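Long-range contacts in Alpha/beta hydrolase fold protein (Ochrobactrum, PDB 4G9E), which hydrolyses N-acyl homoserine lactones, the signals of bacterial quorum sensing, as an AHL-lactonase of the alpha/beta hydrolase fold: residues A[81-85]-A[110-115]; A[20-25]-A[49-53]; A[234-238]-A[264-268]. One frame throughout, in Å; residues are numbered along the deposited sequence. Where two conformers were deposited one is given.

Contact 1: residues A[81-85]-A[110-115]; sequences ADAMT and EMIARY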
# COMPACT_ATOMS: atom_id res chain seq x y z
N ALA A 81 1.08 0.68 -10.34
CA ALA A 81 1.75 1.97 -10.21
C ALA A 81 1.38 2.89 -11.36
O ALA A 81 1.15 4.09 -11.17
CB ALA A 81 3.25 1.79 -10.11
N ASP A 82 1.31 2.34 -12.58
CA ASP A 82 0.83 3.11 -13.72
C ASP A 82 -0.59 3.60 -13.46
O ASP A 82 -0.89 4.78 -13.66
CB ASP A 82 0.88 2.29 -15.01
CG ASP A 82 2.26 2.25 -15.63
OD1 ASP A 82 2.96 3.28 -15.56
OD2 ASP A 82 2.64 1.21 -16.19
N ALA A 83 -1.45 2.70 -13.00
CA ALA A 83 -2.84 3.07 -12.76
C ALA A 83 -2.96 4.19 -11.72
O ALA A 83 -3.72 5.14 -11.90
CB ALA A 83 -3.66 1.85 -12.33
N MET A 84 -2.22 4.07 -10.62
CA MET A 84 -2.30 5.09 -9.59
C MET A 84 -1.72 6.42 -10.07
O MET A 84 -2.20 7.48 -9.68
CB MET A 84 -1.61 4.62 -8.31
CG MET A 84 -2.31 3.45 -7.62
SD MET A 84 -4.04 3.74 -7.15
CE MET A 84 -4.90 3.03 -8.54
N THR A 85 -0.70 6.35 -10.91
CA THR A 85 -0.13 7.57 -11.46
C THR A 85 -1.16 8.26 -12.36
O THR A 85 -1.31 9.48 -12.33
CB THR A 85 1.19 7.30 -12.20
OG1 THR A 85 2.14 6.72 -11.29
CG2 THR A 85 1.77 8.60 -12.73
N GLU A 110 7.33 1.24 -6.98
CA GLU A 110 7.30 1.36 -8.44
C GLU A 110 6.80 2.75 -8.89
O GLU A 110 7.08 3.16 -10.01
CB GLU A 110 6.49 0.22 -9.07
CG GLU A 110 7.01 -1.18 -8.75
CD GLU A 110 8.39 -1.47 -9.32
OE1 GLU A 110 8.80 -0.81 -10.30
OE2 GLU A 110 9.07 -2.37 -8.78
N MET A 111 6.09 3.47 -8.02
CA MET A 111 5.66 4.82 -8.37
C MET A 111 6.78 5.85 -8.29
O MET A 111 6.65 6.93 -8.85
CB MET A 111 4.50 5.29 -7.50
CG MET A 111 3.18 4.66 -7.84
SD MET A 111 1.82 5.29 -6.82
CE MET A 111 1.61 6.93 -7.48
N ILE A 112 7.87 5.53 -7.60
CA ILE A 112 8.93 6.52 -7.44
C ILE A 112 9.40 7.03 -8.80
O ILE A 112 9.57 8.24 -8.99
CB ILE A 112 10.10 5.97 -6.59
CG1 ILE A 112 9.63 5.73 -5.14
CG2 ILE A 112 11.30 6.92 -6.62
CD1 ILE A 112 10.64 5.01 -4.29
N ALA A 113 9.58 6.13 -9.76
CA ALA A 113 10.05 6.53 -11.08
C ALA A 113 8.99 7.24 -11.91
O ALA A 113 9.31 7.98 -12.84
CB ALA A 113 10.55 5.31 -11.83
N ARG A 114 7.72 6.99 -11.61
CA ARG A 114 6.60 7.45 -12.41
C ARG A 114 5.96 8.73 -11.91
O ARG A 114 5.24 9.39 -12.65
CB ARG A 114 5.53 6.35 -12.45
CG ARG A 114 5.99 5.08 -13.14
CD ARG A 114 4.96 3.96 -13.00
NE ARG A 114 5.30 2.87 -13.91
CZ ARG A 114 6.18 1.91 -13.65
NH1 ARG A 114 6.81 1.86 -12.48
NH2 ARG A 114 6.44 0.99 -14.57
N TYR A 115 6.23 9.07 -10.65
CA TYR A 115 5.53 10.13 -9.93
C TYR A 115 6.60 10.97 -9.24
O TYR A 115 6.79 10.89 -8.03
CB TYR A 115 4.56 9.49 -8.93
CG TYR A 115 3.56 10.43 -8.29
CD1 TYR A 115 2.56 11.04 -9.04
CD2 TYR A 115 3.59 10.67 -6.93
CE1 TYR A 115 1.64 11.90 -8.45
CE2 TYR A 115 2.67 11.52 -6.33
CZ TYR A 115 1.70 12.13 -7.09
OH TYR A 115 0.78 12.97 -6.49
O HOH W 1 5.19 1.37 -17.16

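Contact 2: residues A[20-25]-A[49-53]; sequences SEGEGA and GKKWR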
# COMPACT_ATOMS: atom_id res chain seq x y z
N SER A 20 -11.03 12.39 1.81
CA SER A 20 -11.45 13.19 2.94
C SER A 20 -11.54 14.67 2.53
O SER A 20 -11.13 15.04 1.43
CB SER A 20 -10.46 13.04 4.10
OG SER A 20 -9.27 13.75 3.84
N GLU A 21 -12.10 15.50 3.41
CA GLU A 21 -12.25 16.92 3.13
C GLU A 21 -11.14 17.77 3.74
O GLU A 21 -11.26 18.99 3.82
CB GLU A 21 -13.64 17.41 3.55
CG GLU A 21 -14.75 16.79 2.70
CD GLU A 21 -16.13 17.32 3.04
OE1 GLU A 21 -16.40 17.58 4.23
OE2 GLU A 21 -16.95 17.46 2.11
N GLY A 22 -10.05 17.14 4.16
CA GLY A 22 -8.92 17.87 4.69
C GLY A 22 -8.39 18.91 3.72
O GLY A 22 -8.31 18.66 2.52
N GLU A 23 -8.02 20.07 4.26
CA GLU A 23 -7.51 21.19 3.48
C GLU A 23 -6.01 21.11 3.24
O GLU A 23 -5.47 21.86 2.43
CB GLU A 23 -7.79 22.51 4.20
CG GLU A 23 -9.24 22.94 4.19
CD GLU A 23 -9.44 24.27 4.89
OE1 GLU A 23 -8.62 24.62 5.76
OE2 GLU A 23 -10.41 24.97 4.56
N GLY A 24 -5.33 20.23 3.97
CA GLY A 24 -3.89 20.17 3.94
C GLY A 24 -3.34 19.38 2.78
O GLY A 24 -4.08 18.92 1.90
N ALA A 25 -2.02 19.21 2.78
CA ALA A 25 -1.31 18.46 1.76
C ALA A 25 -1.95 17.08 1.50
O ALA A 25 -2.47 16.44 2.41
CB ALA A 25 0.14 18.30 2.15
N GLY A 49 -7.33 12.39 8.22
CA GLY A 49 -8.21 12.85 7.16
C GLY A 49 -8.87 14.19 7.41
O GLY A 49 -9.27 14.87 6.46
N LYS A 50 -9.02 14.55 8.67
CA LYS A 50 -9.55 15.87 8.99
C LYS A 50 -8.58 16.99 8.64
O LYS A 50 -9.00 18.03 8.27
CB LYS A 50 -10.00 15.97 10.47
CG LYS A 50 -11.17 15.01 10.80
CD LYS A 50 -11.40 14.87 12.32
CE LYS A 50 -12.44 13.84 12.77
NZ LYS A 50 -13.05 14.29 14.04
N LYS A 51 -7.29 16.72 8.74
CA LYS A 51 -6.30 17.74 8.43
C LYS A 51 -5.84 17.69 6.98
O LYS A 51 -5.82 18.71 6.28
CB LYS A 51 -5.07 17.61 9.32
CG LYS A 51 -4.01 18.62 8.96
CD LYS A 51 -2.97 18.75 10.03
CE LYS A 51 -1.95 19.78 9.63
NZ LYS A 51 -1.12 20.18 10.78
N TRP A 52 -5.47 16.49 6.54
CA TRP A 52 -4.84 16.31 5.24
C TRP A 52 -5.84 15.73 4.27
O TRP A 52 -6.81 15.08 4.67
CB TRP A 52 -3.61 15.42 5.40
CG TRP A 52 -2.46 16.12 6.10
CD1 TRP A 52 -1.70 17.13 5.59
CD2 TRP A 52 -1.94 15.85 7.42
NE1 TRP A 52 -0.75 17.52 6.51
CE2 TRP A 52 -0.87 16.73 7.63
CE3 TRP A 52 -2.27 14.93 8.43
CZ2 TRP A 52 -0.12 16.73 8.80
CZ3 TRP A 52 -1.53 14.94 9.60
CH2 TRP A 52 -0.48 15.84 9.78
N ARG A 53 -5.61 15.98 2.98
CA ARG A 53 -6.48 15.43 1.95
C ARG A 53 -6.09 13.98 1.68
O ARG A 53 -5.18 13.69 0.92
CB ARG A 53 -6.38 16.27 0.67
CG ARG A 53 -7.28 15.79 -0.45
CD ARG A 53 -7.14 16.72 -1.63
NE ARG A 53 -8.04 16.37 -2.73
CZ ARG A 53 -8.17 17.12 -3.82
NH1 ARG A 53 -7.46 18.23 -3.95
NH2 ARG A 53 -9.01 16.76 -4.79
O HOH W 2 -8.54 20.52 7.06

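Contact 3: residues A[234-238]-A[264-268]; sequences NLWEG and RFIRD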
# COMPACT_ATOMS: atom_id res chain seq x y z
N ASN A 234 17.37 7.37 1.79
CA ASN A 234 17.00 8.42 2.72
C ASN A 234 15.93 7.90 3.66
O ASN A 234 14.74 8.18 3.49
CB ASN A 234 16.49 9.62 1.92
CG ASN A 234 16.15 10.80 2.79
OD1 ASN A 234 16.43 10.83 3.99
ND2 ASN A 234 15.52 11.81 2.19
N LEU A 235 16.36 7.10 4.64
CA LEU A 235 15.45 6.46 5.57
C LEU A 235 14.97 7.46 6.62
O LEU A 235 15.77 8.02 7.37
CB LEU A 235 16.14 5.28 6.25
CG LEU A 235 15.30 4.45 7.22
CD1 LEU A 235 14.06 3.89 6.54
CD2 LEU A 235 16.15 3.35 7.83
N TRP A 236 13.67 7.68 6.67
CA TRP A 236 13.09 8.66 7.57
C TRP A 236 13.38 8.33 9.03
O TRP A 236 13.08 7.22 9.49
CB TRP A 236 11.59 8.75 7.33
CG TRP A 236 10.86 9.69 8.22
CD1 TRP A 236 10.93 11.06 8.22
CD2 TRP A 236 9.90 9.34 9.22
NE1 TRP A 236 10.08 11.58 9.17
CE2 TRP A 236 9.44 10.54 9.80
CE3 TRP A 236 9.40 8.13 9.70
CZ2 TRP A 236 8.49 10.56 10.82
CZ3 TRP A 236 8.46 8.15 10.70
CH2 TRP A 236 8.01 9.36 11.26
N GLU A 237 13.97 9.29 9.72
CA GLU A 237 14.38 9.15 11.13
C GLU A 237 15.47 8.09 11.34
O GLU A 237 15.77 7.72 12.47
CB GLU A 237 13.18 8.98 12.06
CG GLU A 237 12.32 10.23 12.11
CD GLU A 237 11.21 10.20 13.15
OE1 GLU A 237 10.90 9.11 13.68
OE2 GLU A 237 10.65 11.28 13.42
N GLY A 238 16.07 7.64 10.24
CA GLY A 238 17.27 6.83 10.29
C GLY A 238 17.11 5.41 10.77
O GLY A 238 18.09 4.73 11.05
N ARG A 264 3.51 12.63 11.62
CA ARG A 264 4.83 13.23 11.73
C ARG A 264 5.54 13.18 10.38
O ARG A 264 6.18 14.15 9.97
CB ARG A 264 5.66 12.56 12.83
CG ARG A 264 6.93 13.32 13.16
CD ARG A 264 7.56 12.81 14.44
NE ARG A 264 8.10 11.45 14.38
CZ ARG A 264 7.61 10.41 15.05
NH1 ARG A 264 8.21 9.23 14.96
NH2 ARG A 264 6.53 10.54 15.81
N PHE A 265 5.41 12.06 9.68
CA PHE A 265 6.01 11.91 8.37
C PHE A 265 5.42 12.91 7.37
O PHE A 265 6.15 13.57 6.63
CB PHE A 265 5.82 10.48 7.87
CG PHE A 265 6.52 10.19 6.58
CD1 PHE A 265 7.89 10.33 6.48
CD2 PHE A 265 5.81 9.75 5.47
CE1 PHE A 265 8.55 10.05 5.28
CE2 PHE A 265 6.46 9.47 4.27
CZ PHE A 265 7.83 9.61 4.19
N ILE A 266 4.09 13.05 7.35
CA ILE A 266 3.47 14.01 6.45
C ILE A 266 3.95 15.43 6.76
O ILE A 266 4.34 16.18 5.87
CB ILE A 266 1.93 13.96 6.49
CG1 ILE A 266 1.42 12.59 6.01
CG2 ILE A 266 1.34 15.07 5.64
CD1 ILE A 266 -0.04 12.36 6.34
N ARG A 267 3.95 15.79 8.04
CA ARG A 267 4.42 17.11 8.44
C ARG A 267 5.86 17.32 7.97
O ARG A 267 6.20 18.36 7.40
CB ARG A 267 4.31 17.27 9.97
CG ARG A 267 4.56 18.68 10.50
CD ARG A 267 6.02 19.06 10.64
NE ARG A 267 6.84 18.06 11.32
CZ ARG A 267 6.98 17.95 12.65
NH1 ARG A 267 7.77 17.00 13.13
NH2 ARG A 267 6.35 18.78 13.49
N ASP A 268 6.71 16.33 8.20
CA ASP A 268 8.11 16.44 7.83
C ASP A 268 8.30 16.60 6.32
O ASP A 268 9.17 17.33 5.88
CB ASP A 268 8.91 15.22 8.31
CG ASP A 268 9.11 15.18 9.81
OD1 ASP A 268 8.76 16.14 10.54
OD2 ASP A 268 9.67 14.15 10.25
O HOH W 3 10.88 13.80 12.62

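Contact 1: residues A[81-85]-A[110-115]
Arg114 reaches over Ala81 to Asp82, its chain extended from CG to NE, and its NE donates to Asp82 OD1 at 2.9 Å. The bond is bent, 138° at the hydrogen, and NE meets OD1 from above the carboxylate, the two planes steeply turned to each other. The pair is not side-on and bidentate; a water takes a hydrogen bond from Arg114 NH2 and gives one to Asp82 OD2, closing the ring. The third nitrogen turns back on its own segment, Arg114 NH1 donating in the guanidinium plane to Glu110 O at 2.8 Å, which fixes the rotation of the group. Glu110 OE1 adds a long ion pair with NH1, while its carboxylate is hydrogen-bonded to Gly198 and Gln200. With an alanine here instead of Arg114, the Asp82 carboxylate would probably be left without its cationic mate, the water without its NH2 partner, and Ala81 without the aliphatic chain packed beside it.

Beneath this polar rim the contact is apolar. Ala81 CB fits between Glu110 CB and Met111 CG, 3.7 Å from the latter. The Met111 chain bends at its last torsion (chi3 72°), bringing SD to 3.8 Å from Met84 CB and CE alongside Thr85. With OG1 beside its own backbone N (chi1 -59°), Thr85 donates to Ala81 O at 2.8 Å, on the face of that carbonyl opposite the one used by Thr85 N. The same hydroxyl lies against Arg114 CB, and Thr85 CG2 rests on Arg114 O. Tyr115 extends the contact toward Met88, its hydroxyl held by Ile93 and Ala96. Helix 77-91 is thus packed against the C-terminal end of helix 103-111, the helix that follows the probable nucleophile elbow of the alpha/beta hydrolase fold.

Contact 2: residues A[20-25]-A[49-53]
Gly24 N donates to Lys51 O at 2.8 Å, in the carbonyl plane, and so ties the start of strand 24-30 to the last turn of helix 47-51. Next along, Arg53 N bonds to Ala25 O at 3.2 Å; a second bond from Arg53 N, to Gly24 O, is longer and weak. At the other end of the contact the Ser20 hydroxyl sits between two carbonyl oxygens, with OG 2.8 Å from Gly49 O and 2.9 Å from Trp52 O, and is also hydrogen-bonded to Val54 N. Its chi1 of 75° sets OG between the backbone N and the carbonyl carbon, facing this cluster. A water bridges Glu23 N and Lys50 O.

Between these ends Gly22 packs closely on the turn, its CA 3.5 Å from Trp52 O in a CA-H...O contact; a CB here would collide with Trp52 O. Outward, the CD1 edge of the Trp52 indole meets Ala25 O at 3.3 Å, while Lys51 CD covers part of one face. Ala263 and Ile266 of helix 255-270 also pack on this indole. Arg53 passes its CB by Gly22 O and extends away to a salt bridge with Glu19. The contact marks a helix-to-strand turn where strand 52-57 enters the interior of the alpha/beta hydrolase sheet, between strand 13-19, antiparallel to it, and strand 24-30, parallel to it.

Contact 3: residues A[234-238]-A[264-268]
Trp236 and Phe265 have the nearest CA atoms of the two segments, yet these lie 7.8 Å apart, so side chains span the gap between the irregular loop 234-238 and one face of helix 255-270. The loop turns back on itself through the bond from Gly238 N to Leu235 O, and Glu237 takes a positive phi of 64°.

With CG anti to the backbone N (chi1 178°), the Trp236 indole projects to the helix and is sandwiched: Glu237 CG lies over the centre of one face, Phe265 over the other. The phenyl group meets it edge-to-face, planes 71° apart and CD1 3.5 Å from Trp236 CG, and Phe265 CB adds a CH-pi contact to the six-membered ring. At the indole edge, NE1 donates an almost straight bond of 2.8 Å to the anti lone pair of Asp268 OD2. The other oxygen, Asp268 OD1, is gripped by NE and NH1 of Arg267. Beyond the indole rim, Arg264 holds Glu237 side-on, NE to OE2 at 2.7 Å and NH1 to OE1 at 3.0 Å, in nearly coplanar groups. Ala212 of strand 211-216 touches the side chains of both Trp236 and Phe265.

Glu237 OE2 and Asp268 OD2 come within 4.4 Å, an approach of like charges that is probably eased by a water donating to both oxygens. Each carboxylate also has its own arginine, which is likely to keep both ionised. The indole N-H is thus satisfied by a carboxylate oxygen, probably charged, and loop 234-238 is fastened to the helix by aromatic packing and paired charges together.

How the contacts relate
Contact 1 is the most deeply set of the three, its centre about 12 Å from that of the chain, with an apolar floor and one salt bridge at its rim. Contacts 2 and 3 lie farther out, at about 19 and 17 Å, and are only partly buried. Their chemistry differs accordingly: backbone bonds and glycines dominate contact 2, where a turn meets sheet strands, whereas contact 3 relies on aromatic rings and charged side chains to join a loop to a helix. Helix 255-270 links these two, since Trp52 NE1 packs 3.3 Å from Ile266 CG2. Contact 1 touches neither, and joins helices 77-91 and 103-111 instead.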